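Side-chain contacts in putative acetylornithine deacetylase (Sulfolobus tokodaii, PDB 3VPB), which probably catalyses the ATP-dependent joining of glutamate to the C-terminal glutamate of the carrier protein LysW in arginine biosynthesis: residues V3-D8 with L16-L21; D29-A34 with K42-Y47; D48-R53 with A65-A70. All blocks are in the same frame, centred on the assembly; numbering follows the deposited sequence.

Contact 1 of 3, residues V3-D8 with L16-L21; sequences VVLIVD and LIAKAL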
# COMPACT_ATOMS: atom_id res chain seq x y z
N VAL B 3 -3.44 -18.13 33.33
CA VAL B 3 -3.27 -16.91 32.57
C VAL B 3 -2.67 -17.27 31.22
O VAL B 3 -1.84 -18.16 31.13
CB VAL B 3 -2.30 -15.93 33.30
CG1 VAL B 3 -1.96 -14.70 32.43
CG2 VAL B 3 -2.90 -15.50 34.65
N VAL B 4 -3.11 -16.59 30.17
CA VAL B 4 -2.40 -16.69 28.90
C VAL B 4 -1.81 -15.34 28.54
O VAL B 4 -2.48 -14.32 28.64
CB VAL B 4 -3.27 -17.31 27.74
CG1 VAL B 4 -4.47 -16.46 27.42
CG2 VAL B 4 -2.40 -17.54 26.47
N LEU B 5 -0.55 -15.34 28.12
CA LEU B 5 0.13 -14.13 27.71
C LEU B 5 0.20 -14.18 26.18
O LEU B 5 0.77 -15.10 25.64
CB LEU B 5 1.54 -14.08 28.33
CG LEU B 5 2.53 -12.95 27.99
CD1 LEU B 5 1.95 -11.58 28.40
CD2 LEU B 5 3.89 -13.17 28.72
N ILE B 6 -0.46 -13.23 25.52
CA ILE B 6 -0.65 -13.25 24.09
C ILE B 6 0.38 -12.29 23.50
O ILE B 6 0.42 -11.11 23.85
CB ILE B 6 -2.08 -12.74 23.72
CG1 ILE B 6 -3.16 -13.69 24.27
CG2 ILE B 6 -2.23 -12.51 22.20
CD1 ILE B 6 -3.12 -15.11 23.63
N VAL B 7 1.23 -12.78 22.59
CA VAL B 7 2.36 -11.98 22.12
C VAL B 7 2.52 -12.14 20.60
O VAL B 7 1.96 -13.07 20.02
CB VAL B 7 3.68 -12.42 22.82
CG1 VAL B 7 3.53 -12.36 24.37
CG2 VAL B 7 4.13 -13.83 22.37
N ASP B 8 3.24 -11.22 19.97
CA ASP B 8 3.74 -11.48 18.61
C ASP B 8 5.25 -11.30 18.56
O ASP B 8 6.00 -12.21 18.17
CB ASP B 8 2.98 -10.71 17.50
CG ASP B 8 2.91 -9.19 17.72
OD1 ASP B 8 2.15 -8.52 16.96
OD2 ASP B 8 3.59 -8.65 18.62
N LEU B 16 9.54 -9.33 31.02
CA LEU B 16 9.31 -8.91 32.40
C LEU B 16 7.95 -9.40 32.92
O LEU B 16 7.84 -9.78 34.09
CB LEU B 16 9.45 -7.39 32.56
CG LEU B 16 10.85 -6.77 32.41
CD1 LEU B 16 10.75 -5.25 32.47
CD2 LEU B 16 11.85 -7.26 33.49
N ILE B 17 6.93 -9.40 32.06
CA ILE B 17 5.62 -9.88 32.50
C ILE B 17 5.66 -11.40 32.70
O ILE B 17 5.12 -11.91 33.67
CB ILE B 17 4.46 -9.45 31.54
CG1 ILE B 17 4.29 -7.93 31.52
CG2 ILE B 17 3.11 -10.12 31.95
CD1 ILE B 17 3.40 -7.44 30.36
N ALA B 18 6.32 -12.12 31.79
CA ALA B 18 6.47 -13.56 31.94
C ALA B 18 7.24 -13.89 33.23
O ALA B 18 6.87 -14.83 33.96
CB ALA B 18 7.19 -14.16 30.73
N LYS B 19 8.26 -13.10 33.54
CA LYS B 19 9.11 -13.38 34.69
C LYS B 19 8.31 -13.12 35.95
O LYS B 19 8.41 -13.88 36.92
CB LYS B 19 10.38 -12.51 34.66
CG LYS B 19 11.36 -12.75 35.83
CD LYS B 19 11.88 -14.21 35.84
CE LYS B 19 13.01 -14.41 36.87
NZ LYS B 19 12.49 -14.48 38.28
N ALA B 20 7.48 -12.08 35.92
CA ALA B 20 6.65 -11.77 37.08
C ALA B 20 5.54 -12.80 37.32
O ALA B 20 5.20 -13.09 38.49
CB ALA B 20 6.07 -10.33 36.97
N LEU B 21 4.98 -13.36 36.24
CA LEU B 21 4.04 -14.47 36.36
C LEU B 21 4.74 -15.65 37.07
O LEU B 21 4.25 -16.15 38.09
CB LEU B 21 3.45 -14.88 35.00
CG LEU B 21 2.46 -13.86 34.40
CD1 LEU B 21 2.25 -14.06 32.89
CD2 LEU B 21 1.13 -13.87 35.12
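Leu5 of the strand meets the helix with a fork of two methyls, each set against a different residue of 16-21. Its CD1 crosses the side chain of Ile17 at a slant and rests 4.0 Å from Ile17 CG2, while its CD2 comes to 4.0 Å from Ala18 CB, near the backbone of that turn. The torsion explains the reach: Leu5 CG stands opposite its own backbone N (chi1 176°), which carries both methyls out from the sheet toward the helix. Two residues earlier along the strand and one turn later along the helix, Val3 CG1 lies 4.2 Å from Leu21 CD2, again at a slant and more loosely. The pairing order follows from the backbones, for strand 3-7 and helix 16-21 run almost antiparallel (169°) with their axes 10.3 Å apart. This is the first strand and helix of a beta-alpha-beta unit in the Rossmann-like preATP-grasp domain. Ile17 also touches Ile51 on the neighbouring strand, so the helix spans more than one strand. Helix 268-280 packs against Leu16, Ala20 and Leu21, and Ile17 lies close to Phe257, an inferred substrate-binding residue. With every touching residue buried and every meeting group a methyl, the two segments are held together by dispersion and the hydrophobic effect, with shape rather than polar bonding setting their fit.

Contact 2 of 3, residues D29-A34 with K42-Y47; sequences DIINVA and KALGRY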
# COMPACT_ATOMS: atom_id res chain seq x y z
N ASP B 29 0.49 -19.82 30.19
CA ASP B 29 1.06 -20.23 28.88
C ASP B 29 1.30 -18.98 28.08
O ASP B 29 0.70 -17.94 28.34
CB ASP B 29 0.06 -21.10 28.09
CG ASP B 29 -0.23 -22.44 28.75
OD1 ASP B 29 -1.37 -22.93 28.59
OD2 ASP B 29 0.66 -23.01 29.40
N ILE B 30 2.14 -19.08 27.06
CA ILE B 30 2.31 -17.99 26.11
C ILE B 30 1.73 -18.52 24.81
O ILE B 30 2.03 -19.65 24.40
CB ILE B 30 3.81 -17.65 25.89
CG1 ILE B 30 4.43 -17.01 27.14
CG2 ILE B 30 3.98 -16.74 24.64
CD1 ILE B 30 5.95 -17.04 27.22
N ILE B 31 0.88 -17.74 24.16
CA ILE B 31 0.52 -18.05 22.78
C ILE B 31 1.04 -16.93 21.89
O ILE B 31 0.73 -15.75 22.12
CB ILE B 31 -1.02 -18.19 22.55
CG1 ILE B 31 -1.56 -19.39 23.32
CG2 ILE B 31 -1.31 -18.38 21.05
CD1 ILE B 31 -3.07 -19.50 23.31
N ASN B 32 1.85 -17.29 20.90
CA ASN B 32 2.31 -16.32 19.93
C ASN B 32 1.31 -16.27 18.75
O ASN B 32 1.23 -17.21 17.93
CB ASN B 32 3.72 -16.65 19.43
CG ASN B 32 4.30 -15.53 18.61
OD1 ASN B 32 3.65 -15.05 17.68
ND2 ASN B 32 5.49 -15.07 18.97
N VAL B 33 0.55 -15.18 18.66
CA VAL B 33 -0.52 -15.07 17.65
C VAL B 33 0.00 -14.66 16.27
O VAL B 33 -0.78 -14.57 15.33
CB VAL B 33 -1.68 -14.19 18.10
CG1 VAL B 33 -2.33 -14.82 19.37
CG2 VAL B 33 -1.20 -12.78 18.41
N ALA B 34 1.31 -14.43 16.15
CA ALA B 34 1.93 -14.37 14.82
C ALA B 34 2.28 -15.78 14.31
O ALA B 34 2.81 -15.94 13.19
CB ALA B 34 3.18 -13.50 14.84
N LYS B 42 -15.01 -22.92 22.41
CA LYS B 42 -14.90 -22.88 23.86
C LYS B 42 -13.52 -23.33 24.39
O LYS B 42 -13.27 -23.23 25.58
CB LYS B 42 -16.09 -23.63 24.50
CG LYS B 42 -17.44 -22.98 24.12
CD LYS B 42 -18.68 -23.68 24.72
CE LYS B 42 -19.18 -24.82 23.82
NZ LYS B 42 -18.35 -26.06 23.98
N ALA B 43 -12.62 -23.75 23.50
CA ALA B 43 -11.29 -24.29 23.89
C ALA B 43 -10.44 -23.33 24.74
O ALA B 43 -9.81 -23.76 25.71
CB ALA B 43 -10.49 -24.74 22.65
N LEU B 44 -10.42 -22.05 24.38
CA LEU B 44 -9.57 -21.08 25.07
C LEU B 44 -10.13 -20.66 26.42
O LEU B 44 -9.44 -19.99 27.19
CB LEU B 44 -9.26 -19.86 24.19
CG LEU B 44 -8.32 -20.07 22.99
CD1 LEU B 44 -8.49 -18.91 22.01
CD2 LEU B 44 -6.86 -20.20 23.42
N GLY B 45 -11.37 -21.09 26.70
CA GLY B 45 -12.00 -20.88 28.01
C GLY B 45 -11.28 -21.60 29.14
O GLY B 45 -11.66 -21.47 30.31
N ARG B 46 -10.25 -22.36 28.81
CA ARG B 46 -9.38 -22.94 29.82
C ARG B 46 -8.58 -21.85 30.56
O ARG B 46 -8.12 -22.09 31.68
CB ARG B 46 -8.45 -23.99 29.19
CG ARG B 46 -7.28 -23.45 28.36
CD ARG B 46 -6.62 -24.60 27.61
NE ARG B 46 -5.54 -24.19 26.72
CZ ARG B 46 -5.69 -23.93 25.42
NH1 ARG B 46 -4.64 -23.59 24.68
NH2 ARG B 46 -6.89 -24.00 24.85
N TYR B 47 -8.45 -20.67 29.95
CA TYR B 47 -7.78 -19.53 30.61
C TYR B 47 -8.78 -18.62 31.29
O TYR B 47 -9.87 -18.35 30.77
CB TYR B 47 -6.93 -18.73 29.63
CG TYR B 47 -5.93 -19.57 28.89
CD1 TYR B 47 -4.84 -20.13 29.57
CD2 TYR B 47 -6.07 -19.82 27.53
CE1 TYR B 47 -3.91 -20.92 28.90
CE2 TYR B 47 -5.13 -20.61 26.84
CZ TYR B 47 -4.07 -21.16 27.55
OH TYR B 47 -3.14 -21.93 26.88
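A tyrosine hydroxyl and a carboxylate meet here with their planes almost perpendicular: the ring of Tyr47 and the carboxylate of Asp29 stand 87° apart. Tyr47 OH donates to Asp29 OD1 over 2.7 Å, and that oxygen receives it on its anti lone pair, at the edge of the ring. The bond ties strand 27-32, at the edge of the parallel Rossmann-like sheet in this chain, to the loop with a 3-10 turn that leads into strand 49-52. Asp29 OD1 also forms a salt bridge with Arg2, which would probably favour the ionised carboxylate. Deeper in, Ile31 CD1 packs 3.9 Å from Leu44 CD2 and 4.2 Å from Tyr47 CE2. Ile31 CG1 points opposite the carbonyl carbon (chi1 -65°), and its terminal methyl reaches both loop residues. Leu44 CD2 itself lies at the ring edge, in plane. A phenylalanine in place of Tyr47 keeps the ring but has no hydroxyl, and would probably leave Asp29 OD1 to its salt bridge with Arg2, with no hydrogen bond from strand to loop. From the opposite face of the strand, Ile30 packs on Leu20 of the LysW chain. Arg46 lies over the tyrosine: its CG sits 3.8 Å above the plane of the Tyr47 ring, over the centre, and the guanidinium swings back until Arg46 NH2 donates to Ala43 O at 3.1 Å.

Contact 3 of 3, residues D48-R53 with A65-A70; sequences DVAIIR and AVLEAA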
# COMPACT_ATOMS: atom_id res chain seq x y z
N ASP B 48 -8.41 -18.18 32.48
CA ASP B 48 -9.21 -17.24 33.24
C ASP B 48 -8.96 -15.80 32.80
O ASP B 48 -9.90 -14.99 32.69
CB ASP B 48 -8.91 -17.47 34.71
CG ASP B 48 -9.20 -18.92 35.12
OD1 ASP B 48 -10.37 -19.33 35.03
OD2 ASP B 48 -8.26 -19.67 35.44
N VAL B 49 -7.69 -15.50 32.50
CA VAL B 49 -7.31 -14.13 32.16
C VAL B 49 -6.30 -14.19 31.02
O VAL B 49 -5.45 -15.06 31.00
CB VAL B 49 -6.63 -13.40 33.36
CG1 VAL B 49 -6.10 -12.03 32.93
CG2 VAL B 49 -7.60 -13.24 34.52
N ALA B 50 -6.43 -13.25 30.09
CA ALA B 50 -5.45 -13.09 28.98
C ALA B 50 -4.80 -11.72 29.06
O ALA B 50 -5.49 -10.71 29.23
CB ALA B 50 -6.16 -13.27 27.64
N ILE B 51 -3.47 -11.66 28.97
CA ILE B 51 -2.76 -10.37 29.03
C ILE B 51 -2.39 -10.12 27.58
O ILE B 51 -1.69 -10.92 26.99
CB ILE B 51 -1.51 -10.45 29.90
CG1 ILE B 51 -1.88 -10.86 31.33
CG2 ILE B 51 -0.70 -9.10 29.87
CD1 ILE B 51 -0.63 -10.99 32.24
N ILE B 52 -2.94 -9.05 27.01
CA ILE B 52 -2.90 -8.88 25.55
C ILE B 52 -1.71 -7.98 25.25
O ILE B 52 -1.76 -6.78 25.49
CB ILE B 52 -4.22 -8.22 25.01
CG1 ILE B 52 -5.48 -9.07 25.34
CG2 ILE B 52 -4.08 -7.97 23.49
CD1 ILE B 52 -5.44 -10.55 24.80
N ARG B 53 -0.68 -8.56 24.65
CA ARG B 53 0.61 -7.89 24.45
C ARG B 53 1.16 -7.77 23.00
O ARG B 53 2.30 -7.34 22.83
CB ARG B 53 1.67 -8.53 25.37
CG ARG B 53 1.39 -8.29 26.88
CD ARG B 53 1.31 -6.80 27.21
NE ARG B 53 2.57 -6.13 26.87
CZ ARG B 53 2.83 -4.86 27.16
NH1 ARG B 53 4.00 -4.31 26.82
NH2 ARG B 53 1.92 -4.14 27.80
N ALA B 65 -10.63 -10.12 21.03
CA ALA B 65 -12.00 -10.45 20.64
C ALA B 65 -12.26 -11.96 20.63
O ALA B 65 -13.30 -12.43 21.12
CB ALA B 65 -12.29 -9.88 19.27
N VAL B 66 -11.33 -12.74 20.06
CA VAL B 66 -11.49 -14.19 20.02
C VAL B 66 -11.47 -14.81 21.42
O VAL B 66 -12.31 -15.65 21.73
CB VAL B 66 -10.46 -14.88 19.14
CG1 VAL B 66 -10.70 -16.45 19.12
CG2 VAL B 66 -10.54 -14.33 17.68
N LEU B 67 -10.58 -14.33 22.30
CA LEU B 67 -10.51 -14.82 23.69
C LEU B 67 -11.77 -14.46 24.49
O LEU B 67 -12.30 -15.29 25.26
CB LEU B 67 -9.24 -14.28 24.38
CG LEU B 67 -7.97 -14.99 23.87
CD1 LEU B 67 -6.77 -14.06 24.07
CD2 LEU B 67 -7.73 -16.32 24.63
N GLU B 68 -12.26 -13.25 24.31
CA GLU B 68 -13.54 -12.83 24.93
C GLU B 68 -14.72 -13.70 24.52
O GLU B 68 -15.62 -13.95 25.32
CB GLU B 68 -13.85 -11.39 24.55
CG GLU B 68 -12.88 -10.42 25.16
CD GLU B 68 -13.10 -8.97 24.68
OE1 GLU B 68 -12.66 -8.08 25.42
OE2 GLU B 68 -13.74 -8.74 23.62
N ALA B 69 -14.73 -14.13 23.27
CA ALA B 69 -15.80 -14.96 22.76
C ALA B 69 -15.78 -16.33 23.46
O ALA B 69 -16.83 -16.97 23.59
CB ALA B 69 -15.64 -15.13 21.25
N ALA B 70 -14.62 -16.74 23.94
CA ALA B 70 -14.50 -17.98 24.73
C ALA B 70 -14.77 -17.77 26.23
O ALA B 70 -14.65 -18.71 27.02
CB ALA B 70 -13.14 -18.63 24.53
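No flat group takes part where Leu67 meets Ala50 and Ile52: no ring, amide, carboxylate or guanidinium offers a face or an edge, and the contact is methyl against methyl throughout. It belongs to the beta-alpha-beta unit made by strand 49-52, helix 57-69 and strand 73-75 of the Rossmann-like preATP-grasp domain, and it shows in miniature how one leucine can seat a helix on a parallel sheet. A single atom does the work on the helix side. Leu67 CD1 is 3.7 Å from Ala50 CB and 3.8 Å from Ile52 CD1, so that methyl nestles against two residues that point from the same face of the strand. The alanine, with nothing beyond CB, lets the backbones approach closely, and the CA atoms of Ala50 and Leu67 are 7.5 Å apart. Ile52 meets the leucine differently, because the two side chains slide past each other in opposite directions. In Leu67, CG is turned opposite the carbonyl carbon (chi1 -74°), and this brings the branch down on the strand. Ile51, between the two touching strand residues, points away, to the face covered by helix 12-23, so the strand serves a helix on each face of the sheet. Behind Leu67 the helix turns toward another copy of the enzyme: Val66 packs on Ile106 of the second subunit, and Ala65 O accepts a hydrogen bond from Ser92 of that subunit. The seat of the leucine extends to both flanking strands: Thr74 of strand 73-75, which closes the unit, touches Ala50 and Leu67, and on strand 2-7 Ile6 CG1 lies 3.6 Å from Leu67 CD1.

The three contacts follow one another in series along the chain, each closing before the next opens, and all lie within the preATP-grasp domain. The centres of contact 1 and contact 2 are about 12 Å apart. Those of contact 1 and contact 3 are about 13 Å apart, and those of contact 2 and contact 3 about 8 Å. They share one parallel sheet in which strand 2-7 is flanked by 27-32 and 49-52. Contact 1 lies on the face covered by helix 12-23, whereas contact 3 uses the face under helix 57-69. Contact 2 adjoins the latter, with Leu44 reaching Leu67. Together they join helices to both faces of the sheet and a loop to its edge strand; residues of contacts 2 and 3 also meet the second subunit.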